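Local coordinates for Glyoxalase/bleomycin resisance protein/dioxygenase (PDB 5UJP) that binds riboflavin and calcium and may act as a dioxygenase of the glyoxalase/bleomycin resistance superfamily, though its enzymatic role is not settled, at residues G33-W38 and V53-T58; K14-Y19 and R37-A42. All coordinates share one frame; numbering follows the deposited sequence.

Contact 1 (G33-W38 and V53-T58); sequences GVHGRW and VDWFPT
Trp55 swings CG into the slot between its own backbone N and carbonyl carbon (chi1 55°), and this turns the indole toward the loop at 33-36. The backbone points His35 CB at that indole, and chi1, with CG anti to the carbonyl carbon, carries the imidazole off beside it. His35 CB lies 3.4 Å from the centroid of the five-membered ring of Trp55, only 1° off the ring normal, so the main contact is a CH-pi interaction. The imidazole continues past the indole; the two ring planes are 24° apart but have slid so far that they barely overlap. Gly36 N lies over the same face, toward its rim, and Gly36 CA is 3.7 Å from Trp55 CZ3. Gly36 adopts backbone angles suited to glycine, and with no side chain it leaves room for the six-membered ring. Val53 CB covers the opposite face, so the indole is held flat between its own strand end and the loop. At the rim, Arg37 O lies in the ring plane, 3.2 Å from Trp55 CZ3; this carbonyl also accepts a hydrogen bond from Gln12 NE2. Trp38 adds a looser apolar touch, its CE3 4.4 Å from Trp55 CZ2. No direct hydrogen bond joins the two segments; a water bridges them, accepting from Arg37 N at 2.9 Å and donating to Asp54 OD1. This surface contact fastens the turn of the beta-hairpin formed by strands 26-30 and 37-42, itself closed by Gly33 N to Gly36 O at 2.8 Å, to the chain leaving strand 48-53. Such a hairpin followed by a third strand is part of the beta-alpha-beta-beta-beta module of the glyoxalase superfamily, and Trp38 lies beside Gln31, which is known to bind riboflavin, absent from this model.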
loop_
_atom_site.group_PDB
_atom_site.type_symbol
_atom_site.label_atom_id
_atom_site.label_comp_id
_atom_site.label_asym_id
_atom_site.label_seq_id
_atom_site.Cartn_x
_atom_site.Cartn_y
_atom_site.Cartn_z
ATOM N N GLY A 33 14.475 11.934 7.127
ATOM C CA GLY A 33 14.628 11.197 5.893
ATOM C C GLY A 33 15.011 12.116 4.737
ATOM O O GLY A 33 15.176 13.329 4.892
ATOM N N VAL A 34 15.064 11.519 3.545
ATOM C CA VAL A 34 15.481 12.273 2.360
ATOM C C VAL A 34 14.489 13.392 2.034
ATOM O O VAL A 34 14.888 14.477 1.598
ATOM C CB VAL A 34 15.700 11.328 1.167
ATOM C CG1 VAL A 34 16.019 12.131 -0.119
ATOM C CG2 VAL A 34 16.828 10.342 1.489
ATOM N N HIS A 35 13.184 13.136 2.197
ATOM C CA HIS A 35 12.155 14.055 1.734
ATOM C C HIS A 35 11.450 14.780 2.866
ATOM O O HIS A 35 10.635 15.664 2.610
ATOM C CB HIS A 35 11.118 13.319 0.885
ATOM C CG HIS A 35 11.688 12.729 -0.360
ATOM N ND1 HIS A 35 11.802 13.445 -1.525
ATOM C CD2 HIS A 35 12.211 11.505 -0.620
ATOM C CE1 HIS A 35 12.350 12.688 -2.458
ATOM N NE2 HIS A 35 12.649 11.520 -1.927
ATOM N N GLY A 36 11.773 14.448 4.104
ATOM C CA GLY A 36 11.027 14.979 5.222
ATOM C C GLY A 36 11.207 14.072 6.424
ATOM O O GLY A 36 12.060 13.194 6.429
ATOM N N ARG A 37 10.365 14.296 7.416
ATOM C CA ARG A 37 10.355 13.458 8.610
ATOM C C ARG A 37 9.902 12.048 8.254
ATOM O O ARG A 37 8.794 11.864 7.738
ATOM C CB ARG A 37 9.419 14.101 9.621
ATOM C CG ARG A 37 9.264 13.334 10.909
ATOM C CD ARG A 37 8.270 14.073 11.828
ATOM N NE ARG A 37 8.046 13.388 13.087
ATOM C CZ ARG A 37 7.205 13.833 14.007
ATOM N NH1 ARG A 37 6.526 14.961 13.799
ATOM N NH2 ARG A 37 7.037 13.163 15.134
ATOM N N TRP A 38 10.772 11.058 8.493
ATOM C CA TRP A 38 10.462 9.662 8.205
ATOM C C TRP A 38 9.813 9.067 9.450
ATOM O O TRP A 38 10.486 8.837 10.464
ATOM C CB TRP A 38 11.722 8.885 7.793
ATOM C CG TRP A 38 11.425 7.435 7.453
ATOM C CD1 TRP A 38 11.388 6.355 8.317
ATOM C CD2 TRP A 38 11.056 6.914 6.157
ATOM N NE1 TRP A 38 11.078 5.204 7.620
ATOM C CE2 TRP A 38 10.845 5.522 6.305
ATOM C CE3 TRP A 38 10.889 7.491 4.895
ATOM C CZ2 TRP A 38 10.484 4.705 5.233
ATOM C CZ3 TRP A 38 10.554 6.675 3.828
ATOM C CH2 TRP A 38 10.338 5.294 4.012
ATOM N N VAL A 53 3.444 10.319 5.571
ATOM C CA VAL A 53 4.220 11.246 4.758
ATOM C C VAL A 53 3.408 12.495 4.421
ATOM O O VAL A 53 2.178 12.513 4.413
ATOM C CB VAL A 53 4.772 10.619 3.457
ATOM C CG1 VAL A 53 5.487 9.293 3.735
ATOM C CG2 VAL A 53 3.646 10.403 2.434
ATOM N N ASP A 54 4.134 13.559 4.070
ATOM C CA ASP A 54 3.460 14.774 3.641
ATOM C C ASP A 54 4.061 15.377 2.384
ATOM O O ASP A 54 3.794 16.555 2.097
ATOM C CB ASP A 54 3.328 15.805 4.785
ATOM C CG ASP A 54 4.687 16.272 5.315
ATOM O OD1 ASP A 54 5.730 15.765 4.863
ATOM O OD2 ASP A 54 4.714 17.139 6.229
ATOM N N TRP A 55 4.857 14.607 1.636
ATOM C CA TRP A 55 5.649 15.146 0.535
ATOM C C TRP A 55 5.295 14.605 -0.854
ATOM O O TRP A 55 6.047 14.849 -1.802
ATOM C CB TRP A 55 7.142 14.932 0.805
ATOM C CG TRP A 55 7.522 13.506 1.063
ATOM C CD1 TRP A 55 7.708 12.509 0.137
ATOM C CD2 TRP A 55 7.843 12.942 2.337
ATOM N NE1 TRP A 55 8.076 11.326 0.786
ATOM C CE2 TRP A 55 8.170 11.580 2.133
ATOM C CE3 TRP A 55 7.868 13.458 3.643
ATOM C CZ2 TRP A 55 8.540 10.738 3.181
ATOM C CZ3 TRP A 55 8.214 12.617 4.672
ATOM C CH2 TRP A 55 8.531 11.266 4.441
ATOM N N PHE A 56 4.163 13.929 -1.015
ATOM C CA PHE A 56 3.701 13.427 -2.308
ATOM C C PHE A 56 2.412 14.151 -2.671
ATOM O O PHE A 56 1.308 13.673 -2.347
ATOM C CB PHE A 56 3.462 11.916 -2.229
ATOM C CG PHE A 56 4.728 11.093 -2.159
ATOM C CD1 PHE A 56 5.775 11.328 -3.045
ATOM C CD2 PHE A 56 4.877 10.069 -1.220
ATOM C CE1 PHE A 56 6.951 10.570 -2.978
ATOM C CE2 PHE A 56 6.049 9.301 -1.173
ATOM C CZ PHE A 56 7.085 9.555 -2.042
ATOM N N PRO A 57 2.486 15.315 -3.330
ATOM C CA PRO A 57 1.281 16.130 -3.556
ATOM C C PRO A 57 0.278 15.529 -4.523
ATOM O O PRO A 57 -0.880 15.973 -4.535
ATOM C CB PRO A 57 1.826 17.484 -4.038
ATOM C CG PRO A 57 3.279 17.424 -3.800
ATOM C CD PRO A 57 3.715 16.021 -3.731
ATOM N N THR A 58 0.671 14.551 -5.341
ATOM C CA THR A 58 -0.318 13.780 -6.106
ATOM C C THR A 58 -1.255 12.963 -5.228
ATOM O O THR A 58 -2.304 12.525 -5.716
ATOM C CB THR A 58 0.370 12.876 -7.141
ATOM O OG1 THR A 58 1.181 11.905 -6.477
ATOM C CG2 THR A 58 1.206 13.718 -8.089
HETATM O O HOH W 1 8.048 15.809 6.679
#

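Contact 2 (K14-Y19 and R37-A42); sequences KAKDFY and RWLQVA
The Tyr19 ring has Phe18 CD2 over one face, 3.8 Å above its plane, and Ala15 O at its edge; it is the CB of this residue that meets the strand, 4.2 Å from Val41 CG2. With CG opposite the carbonyl carbon (chi1 -75°), the ring is led away from the 37-42 segment, and its OH hydrogen-bonds Asp104. The guanidinium of Arg37 is approached obliquely by Lys16 CD, 3.7 Å from Arg37 NH2. On the far side of the strand, Gln40 OE1 sits near the plane of the Trp38 ring and accepts from Trp38 NE1 at 2.8 Å; the indole nitrogen stands well out of the Gln40 carbonyl plane.

Lys16 lies across Leu39 at about a right angle. Its extended chain, CG opposite the backbone N (chi1 -179°), offers a run of methylenes: Lys16 CB rests 3.8 Å from Leu39 CD2, while Lys16 CD is 4.0 Å from Leu39 CD1. The two methyls of Leu39 thus meet successive parts of the lysine chain, CD2 at CB and CD1 farther out. Helix 14-19 runs nearly along the strand, the segment axes 10.0 Å apart and 12° from parallel, as expected where the module's helix packs on its sheet.

The chemistry divides between a buried apolar layer and a charged end. Lys16 NZ and Arg37 NH2 come within 4.2 Å of each other, yet both form salt bridges to Asp30 OD2, and Arg37 NH2 has Glu13 as well; the shared Asp30 carboxylate, with Glu13, probably offsets the like charges and favours a protonated Lys16.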
loop_
_atom_site.group_PDB
_atom_site.type_symbol
_atom_site.label_atom_id
_atom_site.label_comp_id
_atom_site.label_asym_id
_atom_site.label_seq_id
_atom_site.Cartn_x
_atom_site.Cartn_y
_atom_site.Cartn_z
ATOM N N LYS A 14 0.134 14.929 14.596
ATOM C CA LYS A 14 -1.209 14.407 14.865
ATOM C C LYS A 14 -1.367 13.000 14.305
ATOM O O LYS A 14 -2.064 12.178 14.900
ATOM C CB LYS A 14 -2.284 15.332 14.262
ATOM C CG LYS A 14 -2.307 16.748 14.912
ATOM C CD LYS A 14 -3.374 17.656 14.341
ATOM C CE LYS A 14 -3.410 19.032 15.024
ATOM N NZ LYS A 14 -4.357 19.941 14.344
ATOM N N ALA A 15 -0.739 12.701 13.175
ATOM C CA ALA A 15 -0.806 11.351 12.630
ATOM C C ALA A 15 -0.073 10.368 13.533
ATOM O O ALA A 15 -0.531 9.238 13.731
ATOM C CB ALA A 15 -0.236 11.334 11.212
ATOM N N LYS A 16 1.070 10.770 14.080
ATOM C CA LYS A 16 1.746 9.887 15.033
ATOM C C LYS A 16 0.869 9.573 16.243
ATOM O O LYS A 16 0.771 8.408 16.674
ATOM C CB LYS A 16 3.048 10.518 15.497
ATOM C CG LYS A 16 3.844 9.683 16.455
ATOM C CD LYS A 16 5.173 10.365 16.790
ATOM C CE LYS A 16 6.076 9.503 17.671
ATOM N NZ LYS A 16 7.315 10.261 18.130
ATOM N N ASP A 17 0.249 10.602 16.833
ATOM C CA ASP A 17 -0.679 10.373 17.944
ATOM C C ASP A 17 -1.728 9.342 17.556
ATOM O O ASP A 17 -2.032 8.422 18.317
ATOM C CB ASP A 17 -1.416 11.664 18.296
ATOM C CG ASP A 17 -0.527 12.726 18.938
ATOM O OD1 ASP A 17 0.567 12.430 19.465
ATOM O OD2 ASP A 17 -0.955 13.892 18.886
ATOM N N PHE A 18 -2.327 9.506 16.374
ATOM C CA PHE A 18 -3.411 8.613 15.961
ATOM C C PHE A 18 -2.919 7.186 15.746
ATOM O O PHE A 18 -3.471 6.236 16.323
ATOM C CB PHE A 18 -4.087 9.142 14.702
ATOM C CG PHE A 18 -5.244 8.277 14.244
ATOM C CD1 PHE A 18 -6.470 8.372 14.883
ATOM C CD2 PHE A 18 -5.094 7.367 13.196
ATOM C CE1 PHE A 18 -7.522 7.556 14.478
ATOM C CE2 PHE A 18 -6.145 6.569 12.789
ATOM C CZ PHE A 18 -7.366 6.677 13.427
ATOM N N TYR A 19 -1.893 7.000 14.900
ATOM C CA TYR A 19 -1.520 5.635 14.521
ATOM C C TYR A 19 -0.827 4.908 15.664
ATOM O O TYR A 19 -1.048 3.713 15.853
ATOM C CB TYR A 19 -0.638 5.600 13.263
ATOM C CG TYR A 19 -1.453 5.857 12.020
ATOM C CD1 TYR A 19 -2.056 4.796 11.318
ATOM C CD2 TYR A 19 -1.617 7.147 11.534
ATOM C CE1 TYR A 19 -2.807 5.012 10.216
ATOM C CE2 TYR A 19 -2.389 7.385 10.380
ATOM C CZ TYR A 19 -2.979 6.313 9.727
ATOM O OH TYR A 19 -3.759 6.525 8.577
ATOM N N ARG A 37 10.365 14.296 7.416
ATOM C CA ARG A 37 10.355 13.458 8.610
ATOM C C ARG A 37 9.902 12.048 8.254
ATOM O O ARG A 37 8.794 11.864 7.738
ATOM C CB ARG A 37 9.419 14.101 9.621
ATOM C CG ARG A 37 9.264 13.334 10.909
ATOM C CD ARG A 37 8.270 14.073 11.828
ATOM N NE ARG A 37 8.046 13.388 13.087
ATOM C CZ ARG A 37 7.205 13.833 14.007
ATOM N NH1 ARG A 37 6.526 14.961 13.799
ATOM N NH2 ARG A 37 7.037 13.163 15.134
ATOM N N TRP A 38 10.772 11.058 8.493
ATOM C CA TRP A 38 10.462 9.662 8.205
ATOM C C TRP A 38 9.813 9.067 9.450
ATOM O O TRP A 38 10.486 8.837 10.464
ATOM C CB TRP A 38 11.722 8.885 7.793
ATOM C CG TRP A 38 11.425 7.435 7.453
ATOM C CD1 TRP A 38 11.388 6.355 8.317
ATOM C CD2 TRP A 38 11.056 6.914 6.157
ATOM N NE1 TRP A 38 11.078 5.204 7.620
ATOM C CE2 TRP A 38 10.845 5.522 6.305
ATOM C CE3 TRP A 38 10.889 7.491 4.895
ATOM C CZ2 TRP A 38 10.484 4.705 5.233
ATOM C CZ3 TRP A 38 10.554 6.675 3.828
ATOM C CH2 TRP A 38 10.338 5.294 4.012
ATOM N N LEU A 39 8.509 8.826 9.367
ATOM C CA LEU A 39 7.683 8.409 10.498
ATOM C C LEU A 39 7.014 7.110 10.067
ATOM O O LEU A 39 6.122 7.125 9.208
ATOM C CB LEU A 39 6.656 9.502 10.784
ATOM C CG LEU A 39 5.647 9.218 11.910
ATOM C CD1 LEU A 39 6.330 8.859 13.251
ATOM C CD2 LEU A 39 4.678 10.421 12.052
ATOM N N GLN A 40 7.464 5.993 10.641
ATOM C CA GLN A 40 7.106 4.669 10.154
ATOM C C GLN A 40 6.496 3.844 11.279
ATOM O O GLN A 40 7.066 3.770 12.371
ATOM C CB GLN A 40 8.344 3.974 9.581
ATOM C CG GLN A 40 8.057 2.616 8.946
ATOM C CD GLN A 40 9.301 2.008 8.350
ATOM O OE1 GLN A 40 10.381 2.595 8.398
ATOM N NE2 GLN A 40 9.171 0.819 7.839
ATOM N N VAL A 41 5.352 3.207 11.001
ATOM C CA VAL A 41 4.614 2.403 11.977
ATOM C C VAL A 41 4.239 1.063 11.362
ATOM O O VAL A 41 4.221 0.884 10.145
ATOM C CB VAL A 41 3.369 3.133 12.519
ATOM C CG1 VAL A 41 3.804 4.469 13.076
ATOM C CG2 VAL A 41 2.304 3.276 11.456
ATOM N N ALA A 42 3.935 0.091 12.226
ATOM C CA ALA A 42 3.488 -1.204 11.703
ATOM C C ALA A 42 2.658 -1.908 12.760
ATOM O O ALA A 42 2.987 -1.802 13.948
ATOM C CB ALA A 42 4.690 -2.104 11.323
#

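From the N terminus, the chain runs through strand 3-8 into helix 12-23, then strand 26-30, and turns into strand 37-42, whose contact with the helix closes the loop of contact 2. Before that, residues 33-38 have opened the one that contact 1 closes after strand 48-53. The two loops cross instead of nesting, overlapping at Arg37 and Trp38, where the hairpin turn becomes strand. Contact 2 holds the helix against the buried side of the sheet, whereas contact 1, about 12 Å away between centres, joins the hairpin turn at the surface to the loop leaving strand 48-53. Together they tie the helix, the hairpin and the loop leaving the last strand of the first beta-alpha-beta-beta-beta module.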